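Local coordinates for thrombospondin related anonymous protein (Plasmodium falciparum, PDB 4F1J) that probably serves in parasite cell adhesion as a membrane-anchored protein, here represented by its magnesium-binding von Willebrand factor A domain, at residues A[28-40]-A[181-193]. Numbering follows the deposited sequence.
Sequences HAVPLAMKLIQQL and WENVKNVIGPFMK. With SO4 (sulfate ion), chain E.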
ATOM      1  N   HIS A  28      -2.065  -3.595  15.619  1.00 12.50           N
ATOM      2  CA  HIS A  28      -1.166  -2.731  14.854  1.00 11.71           C
ATOM      3  C   HIS A  28      -1.477  -2.600  13.364  1.00 12.24           C
ATOM      4  O   HIS A  28      -1.550  -1.453  12.866  1.00 11.78           O
ATOM      5  CB  HIS A  28       0.275  -3.148  15.026  1.00 11.68           C
ATOM      6  CG  HIS A  28       0.724  -3.178  16.461  1.00 12.88           C
ATOM      7  ND1 HIS A  28       0.764  -2.051  17.248  1.00 13.05           N
ATOM      8  CD2 HIS A  28       1.161  -4.197  17.232  1.00 13.78           C
ATOM      9  CE1 HIS A  28       1.198  -2.381  18.456  1.00 16.14           C
ATOM     10  NE2 HIS A  28       1.438  -3.679  18.477  1.00 12.75           N
ATOM     11  N   ALA A  29      -1.614  -3.725  12.650  1.00 11.54           N
ATOM     12  CA  ALA A  29      -1.825  -3.683  11.169  1.00 11.11           C
ATOM     13  C   ALA A  29      -3.105  -2.951  10.786  1.00 10.90           C
ATOM     14  O   ALA A  29      -3.077  -2.032   9.955  1.00 11.33           O
ATOM     15  CB  ALA A  29      -1.822  -5.105  10.531  1.00 10.31           C
ATOM     16  N   VAL A  30      -4.219  -3.344  11.387  1.00 10.95           N
ATOM     17  CA  VAL A  30      -5.497  -2.700  11.084  1.00 11.43           C
ATOM     18  C   VAL A  30      -5.485  -1.212  11.494  1.00 11.74           C
ATOM     19  O   VAL A  30      -5.826  -0.353  10.686  1.00 10.42           O
ATOM     20  CB  VAL A  30      -6.721  -3.517  11.608  1.00 12.65           C
ATOM     21  CG1 VAL A  30      -7.997  -2.694  11.588  1.00 12.97           C
ATOM     22  CG2 VAL A  30      -6.894  -4.802  10.738  1.00 12.13           C
ATOM     23  N   PRO A  31      -5.099  -0.899  12.745  1.00 11.66           N
ATOM     24  CA  PRO A  31      -4.922   0.515  13.120  1.00 11.63           C
ATOM     25  C   PRO A  31      -3.951   1.313  12.250  1.00 11.29           C
ATOM     26  O   PRO A  31      -4.150   2.521  12.071  1.00 10.70           O
ATOM     27  CB  PRO A  31      -4.434   0.438  14.562  1.00 11.19           C
ATOM     28  CG  PRO A  31      -5.008  -0.844  15.080  1.00 11.98           C
ATOM     29  CD  PRO A  31      -4.944  -1.798  13.911  1.00 12.43           C
ATOM     30  N   LEU A  32      -2.919   0.662  11.717  1.00 10.05           N
ATOM     31  CA  LEU A  32      -1.961   1.342  10.837  1.00 10.26           C
ATOM     32  C   LEU A  32      -2.624   1.741   9.515  1.00  9.76           C
ATOM     33  O   LEU A  32      -2.433   2.868   9.042  1.00 10.21           O
ATOM     34  CB  LEU A  32      -0.787   0.443  10.539  1.00 10.25           C
ATOM     35  CG  LEU A  32       0.205   0.886   9.470  1.00  9.57           C
ATOM     36  CD1 LEU A  32       0.846   2.203   9.859  1.00 11.39           C
ATOM     37  CD2 LEU A  32       1.267  -0.221   9.259  1.00 11.26           C
ATOM     38  N   ALA A  33      -3.359   0.807   8.912  1.00  9.98           N
ATOM     39  CA  ALA A  33      -4.107   1.076   7.670  1.00 10.24           C
ATOM     40  C   ALA A  33      -5.115   2.207   7.927  1.00 10.52           C
ATOM     41  O   ALA A  33      -5.312   3.086   7.094  1.00 10.67           O
ATOM     42  CB  ALA A  33      -4.826  -0.182   7.192  1.00 10.31           C
ATOM     43  N   MET A  34      -5.766   2.182   9.089  1.00 11.40           N
ATOM     44  CA  MET A  34      -6.674   3.273   9.462  1.00 12.32           C
ATOM     45  C   MET A  34      -6.002   4.656   9.531  1.00 11.84           C
ATOM     46  O   MET A  34      -6.524   5.643   8.949  1.00 12.19           O
ATOM     47  CB  MET A  34      -7.419   2.918  10.757  1.00 11.15           C
ATOM     48  CG  MET A  34      -8.385   1.798  10.516  1.00 14.09           C
ATOM     49  SD  MET A  34      -9.269   1.263  11.997  1.00 19.08           S
ATOM     50  CE  MET A  34     -10.524   2.535  12.079  1.00 18.99           C
ATOM     51  N   LYS A  35      -4.874   4.738  10.229  1.00 11.29           N
ATOM     52  CA  LYS A  35      -4.114   5.969  10.341  1.00 11.73           C
ATOM     53  C   LYS A  35      -3.569   6.412   8.972  1.00 11.46           C
ATOM     54  O   LYS A  35      -3.504   7.587   8.686  1.00 10.85           O
ATOM     55  CB  LYS A  35      -2.971   5.823  11.363  1.00 12.45           C
ATOM     56  CG  LYS A  35      -2.286   7.146  11.692  1.00 13.07           C
ATOM     57  CD  LYS A  35      -1.598   7.141  13.009  1.00 14.35           C
ATOM     58  CE  LYS A  35      -0.919   8.499  13.278  1.00 17.32           C
ATOM     59  NZ  LYS A  35      -0.237   8.567  14.606  1.00 19.85           N
ATOM     60  N   LEU A  36      -3.196   5.472   8.117  1.00 10.90           N
ATOM     61  CA  LEU A  36      -2.712   5.822   6.784  1.00 10.82           C
ATOM     62  C   LEU A  36      -3.819   6.551   6.029  1.00 11.21           C
ATOM     63  O   LEU A  36      -3.595   7.644   5.457  1.00 11.38           O
ATOM     64  CB  LEU A  36      -2.293   4.542   6.046  1.00 11.27           C
ATOM     65  CG  LEU A  36      -1.794   4.666   4.598  1.00 11.73           C
ATOM     66  CD1 LEU A  36      -1.003   3.391   4.303  1.00 11.16           C
ATOM     67  CD2 LEU A  36      -2.865   4.876   3.496  1.00 12.19           C
ATOM     68  N   ILE A  37      -5.015   5.975   6.070  1.00 10.97           N
ATOM     69  CA  ILE A  37      -6.188   6.553   5.413  1.00 12.08           C
ATOM     70  C   ILE A  37      -6.516   7.923   5.984  1.00 12.08           C
ATOM     71  O   ILE A  37      -6.898   8.835   5.246  1.00 11.63           O
ATOM     72  CB  ILE A  37      -7.371   5.584   5.460  1.00 12.49           C
ATOM     73  CG1 ILE A  37      -7.075   4.432   4.487  1.00 14.54           C
ATOM     74  CG2 ILE A  37      -8.725   6.303   5.158  1.00 13.46           C
ATOM     75  CD1 ILE A  37      -7.935   3.203   4.658  1.00 14.33           C
ATOM     76  N   GLN A  38      -6.280   8.105   7.280  1.00 12.22           N
ATOM     77  CA  GLN A  38      -6.441   9.440   7.871  1.00 12.97           C
ATOM     78  C   GLN A  38      -5.478  10.513   7.323  1.00 12.40           C
ATOM     79  O   GLN A  38      -5.729  11.697   7.512  1.00 12.21           O
ATOM     80  CB  GLN A  38      -6.321   9.369   9.379  1.00 13.83           C
ATOM     81  CG  GLN A  38      -7.488   8.670   9.986  1.00 16.59           C
ATOM     82  CD  GLN A  38      -7.353   8.506  11.468  1.00 22.74           C
ATOM     83  OE1 GLN A  38      -6.271   8.209  11.975  1.00 26.83           O
ATOM     84  NE2 GLN A  38      -8.460   8.695  12.183  1.00 27.00           N
ATOM     85  N   GLN A  39      -4.397  10.103   6.646  1.00 11.08           N
ATOM     86  CA  GLN A  39      -3.466  11.027   6.039  1.00 10.57           C
ATOM     87  C   GLN A  39      -3.926  11.507   4.670  1.00 10.54           C
ATOM     88  O   GLN A  39      -3.233  12.302   4.071  1.00 11.94           O
ATOM     89  CB  GLN A  39      -2.083  10.390   5.859  1.00 11.57           C
ATOM     90  CG  GLN A  39      -1.487   9.748   7.138  1.00 11.67           C
ATOM     91  CD  GLN A  39      -1.551  10.667   8.336  1.00 13.41           C
ATOM     92  OE1 GLN A  39      -1.030  11.795   8.300  1.00 15.19           O
ATOM     93  NE2 GLN A  39      -2.171  10.196   9.412  1.00 11.97           N
ATOM     94  N   LEU A  40      -5.037  10.983   4.173  1.00 10.52           N
ATOM     95  CA  LEU A  40      -5.478  11.225   2.792  1.00 10.54           C
ATOM     96  C   LEU A  40      -6.703  12.106   2.748  1.00 10.46           C
ATOM     97  O   LEU A  40      -7.688  11.836   3.447  1.00 12.01           O
ATOM     98  CB  LEU A  40      -5.863   9.906   2.128  1.00 11.31           C
ATOM     99  CG  LEU A  40      -4.865   8.743   2.253  1.00 10.48           C
ATOM    100  CD1 LEU A  40      -5.468   7.495   1.609  1.00 11.42           C
ATOM    101  CD2 LEU A  40      -3.558   9.108   1.627  1.00 10.57           C
ATOM    102  N   TRP A 181       6.927  -3.352  14.983  1.00 12.98           N
ATOM    103  CA  TRP A 181       5.494  -3.477  15.092  1.00 12.64           C
ATOM    104  C   TRP A 181       4.891  -2.429  16.041  1.00 14.23           C
ATOM    105  O   TRP A 181       3.919  -1.768  15.711  1.00 14.21           O
ATOM    106  CB  TRP A 181       5.111  -4.888  15.559  1.00 13.08           C
ATOM    107  CG  TRP A 181       4.955  -5.833  14.431  1.00 11.90           C
ATOM    108  CD1 TRP A 181       5.781  -6.843  14.088  1.00 12.63           C
ATOM    109  CD2 TRP A 181       3.917  -5.800  13.442  1.00 12.90           C
ATOM    110  NE1 TRP A 181       5.310  -7.477  12.968  1.00 13.33           N
ATOM    111  CE2 TRP A 181       4.163  -6.856  12.549  1.00 12.46           C
ATOM    112  CE3 TRP A 181       2.790  -4.990  13.240  1.00 11.46           C
ATOM    113  CZ2 TRP A 181       3.340  -7.116  11.452  1.00 12.73           C
ATOM    114  CZ3 TRP A 181       1.969  -5.248  12.161  1.00 12.39           C
ATOM    115  CH2 TRP A 181       2.241  -6.313  11.277  1.00 12.73           C
ATOM    116  N   GLU A 182       5.490  -2.298  17.224  1.00 15.03           N
ATOM    117  CA  GLU A 182       4.945  -1.419  18.267  1.00 16.24           C
ATOM    118  C   GLU A 182       4.924   0.058  17.872  1.00 16.22           C
ATOM    119  O   GLU A 182       4.112   0.814  18.419  1.00 16.08           O
ATOM    120  CB  GLU A 182       5.720  -1.585  19.573  1.00 17.39           C
ATOM    121  CG  GLU A 182       7.191  -1.372  19.436  1.00 21.15           C
ATOM    122  CD  GLU A 182       7.983  -2.652  19.232  1.00 24.82           C
ATOM    123  OE1 GLU A 182       7.530  -3.609  18.501  1.00 23.35           O
ATOM    124  OE2 GLU A 182       9.096  -2.685  19.819  1.00 28.39           O
ATOM    125  N   ASN A 183       5.764   0.442  16.899  1.00 14.79           N
ATOM    126  CA  ASN A 183       5.996   1.834  16.553  1.00 15.28           C
ATOM    127  C   ASN A 183       5.316   2.298  15.252  1.00 14.03           C
ATOM    128  O   ASN A 183       5.461   3.459  14.870  1.00 14.41           O
ATOM    129  CB  ASN A 183       7.512   2.062  16.431  1.00 15.27           C
ATOM    130  CG  ASN A 183       7.897   3.510  16.434  1.00 19.86           C
ATOM    131  OD1 ASN A 183       8.759   3.934  15.649  1.00 26.76           O
ATOM    132  ND2 ASN A 183       7.311   4.289  17.345  1.00 22.56           N
ATOM    133  N   VAL A 184       4.556   1.414  14.600  1.00 13.13           N
ATOM    134  CA  VAL A 184       4.051   1.722  13.244  1.00 12.94           C
ATOM    135  C   VAL A 184       3.246   3.017  13.161  1.00 13.30           C
ATOM    136  O   VAL A 184       3.370   3.748  12.186  1.00 13.75           O
ATOM    137  CB  VAL A 184       3.249   0.571  12.616  1.00 12.88           C
ATOM    138  CG1 VAL A 184       4.203  -0.600  12.317  1.00 12.31           C
ATOM    139  CG2 VAL A 184       2.072   0.147  13.465  1.00 11.82           C
ATOM    140  N   LYS A 185       2.464   3.335  14.190  1.00 13.63           N
ATOM    141  CA  LYS A 185       1.598   4.518  14.091  1.00 15.19           C
ATOM    142  C   LYS A 185       2.377   5.833  14.206  1.00 15.40           C
ATOM    143  O   LYS A 185       1.861   6.890  13.830  1.00 15.91           O
ATOM    144  CB  LYS A 185       0.438   4.465  15.103  1.00 15.62           C
ATOM    145  CG  LYS A 185      -0.705   3.536  14.656  1.00 17.37           C
ATOM    146  CD  LYS A 185      -1.770   3.388  15.740  1.00 18.46           C
ATOM    147  CE  LYS A 185      -2.710   4.573  15.759  1.00 19.96           C
ATOM    148  NZ  LYS A 185      -3.704   4.406  16.851  1.00 24.36           N
ATOM    149  N   ASN A 186       3.612   5.766  14.709  1.00 15.45           N
ATOM    150  CA  ASN A 186       4.503   6.937  14.773  1.00 16.27           C
ATOM    151  C   ASN A 186       5.312   7.181  13.508  1.00 16.28           C
ATOM    152  O   ASN A 186       5.869   8.266  13.326  1.00 16.90           O
ATOM    153  CB  ASN A 186       5.462   6.788  15.940  1.00 16.98           C
ATOM    154  CG  ASN A 186       4.743   6.614  17.260  1.00 19.41           C
ATOM    155  OD1 ASN A 186       5.061   5.702  18.035  1.00 26.66           O
ATOM    156  ND2 ASN A 186       3.770   7.485  17.528  1.00 21.41           N
ATOM    157  N   VAL A 187       5.390   6.180  12.640  1.00 14.81           N
ATOM    158  CA  VAL A 187       6.219   6.265  11.426  1.00 14.51           C
ATOM    159  C   VAL A 187       5.345   6.581  10.198  1.00 13.78           C
ATOM    160  O   VAL A 187       5.817   7.198   9.249  1.00 13.46           O
ATOM    161  CB  VAL A 187       7.056   4.971  11.211  1.00 14.42           C
ATOM    162  CG1 VAL A 187       7.966   5.113   9.960  1.00 15.37           C
ATOM    163  CG2 VAL A 187       7.910   4.677  12.452  1.00 14.67           C
ATOM    164  N   ILE A 188       4.062   6.236  10.265  1.00 12.89           N
ATOM    165  CA  ILE A 188       3.182   6.288   9.078  1.00 12.69           C
ATOM    166  C   ILE A 188       2.905   7.719   8.602  1.00 12.88           C
ATOM    167  O   ILE A 188       2.878   7.983   7.403  1.00 13.06           O
ATOM    168  CB  ILE A 188       1.849   5.499   9.312  1.00 12.76           C
ATOM    169  CG1 ILE A 188       1.061   5.315   7.996  1.00 11.94           C
ATOM    170  CG2 ILE A 188       0.970   6.194  10.353  1.00 12.19           C
ATOM    171  CD1 ILE A 188       1.772   4.531   6.925  1.00 14.27           C
ATOM    172  N   GLY A 189       2.734   8.654   9.536  1.00 13.47           N
ATOM    173  CA  GLY A 189       2.508  10.061   9.158  1.00 13.67           C
ATOM    174  C   GLY A 189       3.652  10.677   8.370  1.00 13.84           C
ATOM    175  O   GLY A 189       3.450  11.127   7.243  1.00 13.41           O
ATOM    176  N   PRO A 190       4.875  10.702   8.949  1.00 14.55           N
ATOM    177  CA  PRO A 190       6.051  11.168   8.222  1.00 14.80           C
ATOM    178  C   PRO A 190       6.272  10.444   6.886  1.00 14.71           C
ATOM    179  O   PRO A 190       6.640  11.064   5.891  1.00 15.08           O
ATOM    180  CB  PRO A 190       7.182  10.876   9.204  1.00 15.17           C
ATOM    181  CG  PRO A 190       6.531  11.011  10.547  1.00 15.95           C
ATOM    182  CD  PRO A 190       5.202  10.370  10.353  1.00 15.14           C
ATOM    183  N   PHE A 191       6.019   9.138   6.864  1.00 14.18           N
ATOM    184  CA  PHE A 191       6.124   8.369   5.621  1.00 12.92           C
ATOM    185  C   PHE A 191       5.157   8.899   4.549  1.00 12.41           C
ATOM    186  O   PHE A 191       5.568   9.189   3.422  1.00 11.65           O
ATOM    187  CB  PHE A 191       5.906   6.874   5.910  1.00 12.94           C
ATOM    188  CG  PHE A 191       5.740   6.013   4.670  1.00 12.32           C
ATOM    189  CD1 PHE A 191       6.827   5.710   3.840  1.00 13.94           C
ATOM    190  CD2 PHE A 191       4.512   5.475   4.362  1.00  9.76           C
ATOM    191  CE1 PHE A 191       6.662   4.901   2.710  1.00 11.85           C
ATOM    192  CE2 PHE A 191       4.352   4.663   3.229  1.00 11.23           C
ATOM    193  CZ  PHE A 191       5.435   4.375   2.424  1.00 12.26           C
ATOM    194  N   MET A 192       3.878   9.017   4.887  1.00 12.27           N
ATOM    195  CA  MET A 192       2.883   9.432   3.904  1.00 11.94           C
ATOM    196  C   MET A 192       3.132  10.884   3.455  1.00 12.77           C
ATOM    197  O   MET A 192       2.929  11.237   2.286  1.00 12.03           O
ATOM    198  CB  MET A 192       1.472   9.290   4.472  1.00 12.19           C
ATOM    199  CG  MET A 192       0.985   7.883   4.619  1.00 12.23           C
ATOM    200  SD  MET A 192       1.213   6.813   3.162  1.00 11.81           S
ATOM    201  CE  MET A 192      -0.004   7.513   2.057  1.00 11.65           C
ATOM    202  N   LYS A 193       3.608  11.714   4.376  1.00 14.43           N
ATOM    203  CA  LYS A 193       3.995  13.080   4.007  1.00 15.49           C
ATOM    204  C   LYS A 193       5.088  13.079   2.952  1.00 14.80           C
ATOM    205  O   LYS A 193       4.953  13.758   1.917  1.00 16.37           O
ATOM    206  CB  LYS A 193       4.428  13.889   5.226  1.00 16.19           C
ATOM    207  CG  LYS A 193       4.628  15.366   4.897  1.00 17.64           C
ATOM    208  CD  LYS A 193       5.092  16.143   6.110  1.00 18.59           C
ATOM    209  CE  LYS A 193       5.132  17.638   5.823  1.00 22.02           C
ATOM    210  NZ  LYS A 193       5.205  18.386   7.130  1.00 25.43           N
TER
HETATM  211  S   SO4 E 303       9.671  -5.905  15.648  1.00 36.55           S
HETATM  212  O1  SO4 E 303       9.962  -5.651  17.064  1.00 39.17           O
HETATM  213  O2  SO4 E 303       9.610  -7.355  15.428  1.00 38.63           O
HETATM  214  O3  SO4 E 303       8.376  -5.341  15.358  1.00 34.22           O
HETATM  215  O4  SO4 E 303      10.737  -5.280  14.843  1.00 36.94           O
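With Leu32 beside Lys185 and Leu36 beside Ile188, the first and last helices of this von Willebrand factor A domain, a Rossmann-like fold, run side by side, their segment axes 9.4 Å apart at closest approach and 31° between their directions. Leu32 fills the middle of the interface: its CD1 presses against Ile188 CB at 3.5 Å, a tight fit, while CD2 meets Val184 CB. Leu32 also reaches Phe149 and Ile151, tying the helix pair to strand 145-151. Lys35 extends from a CG anti to the backbone N (chi1 -170°), sliding its CG past Ile188 CG2 at 3.6 Å. Its NZ then donates a 2.8 Å hydrogen bond to Lys185 O from above the carbonyl plane. Farther along, Met192, bent at chi2 (-48°), brings SD to 4.0 Å from Leu36 CG and CE against Leu40 CD2. Gln39 CB and CG cross Met192 CB and CG at a slant, the bent chain fastened by NE2 to Lys35 O. On the 3-10 turn leading into the last helix, the Trp181 ring approaches Asp123 of the magnesium site and turns its CE3 edge to His28 CB. Trp181 O lies over one face of the His28 imidazole, displaced toward the rim, 3.5 Å from ND1.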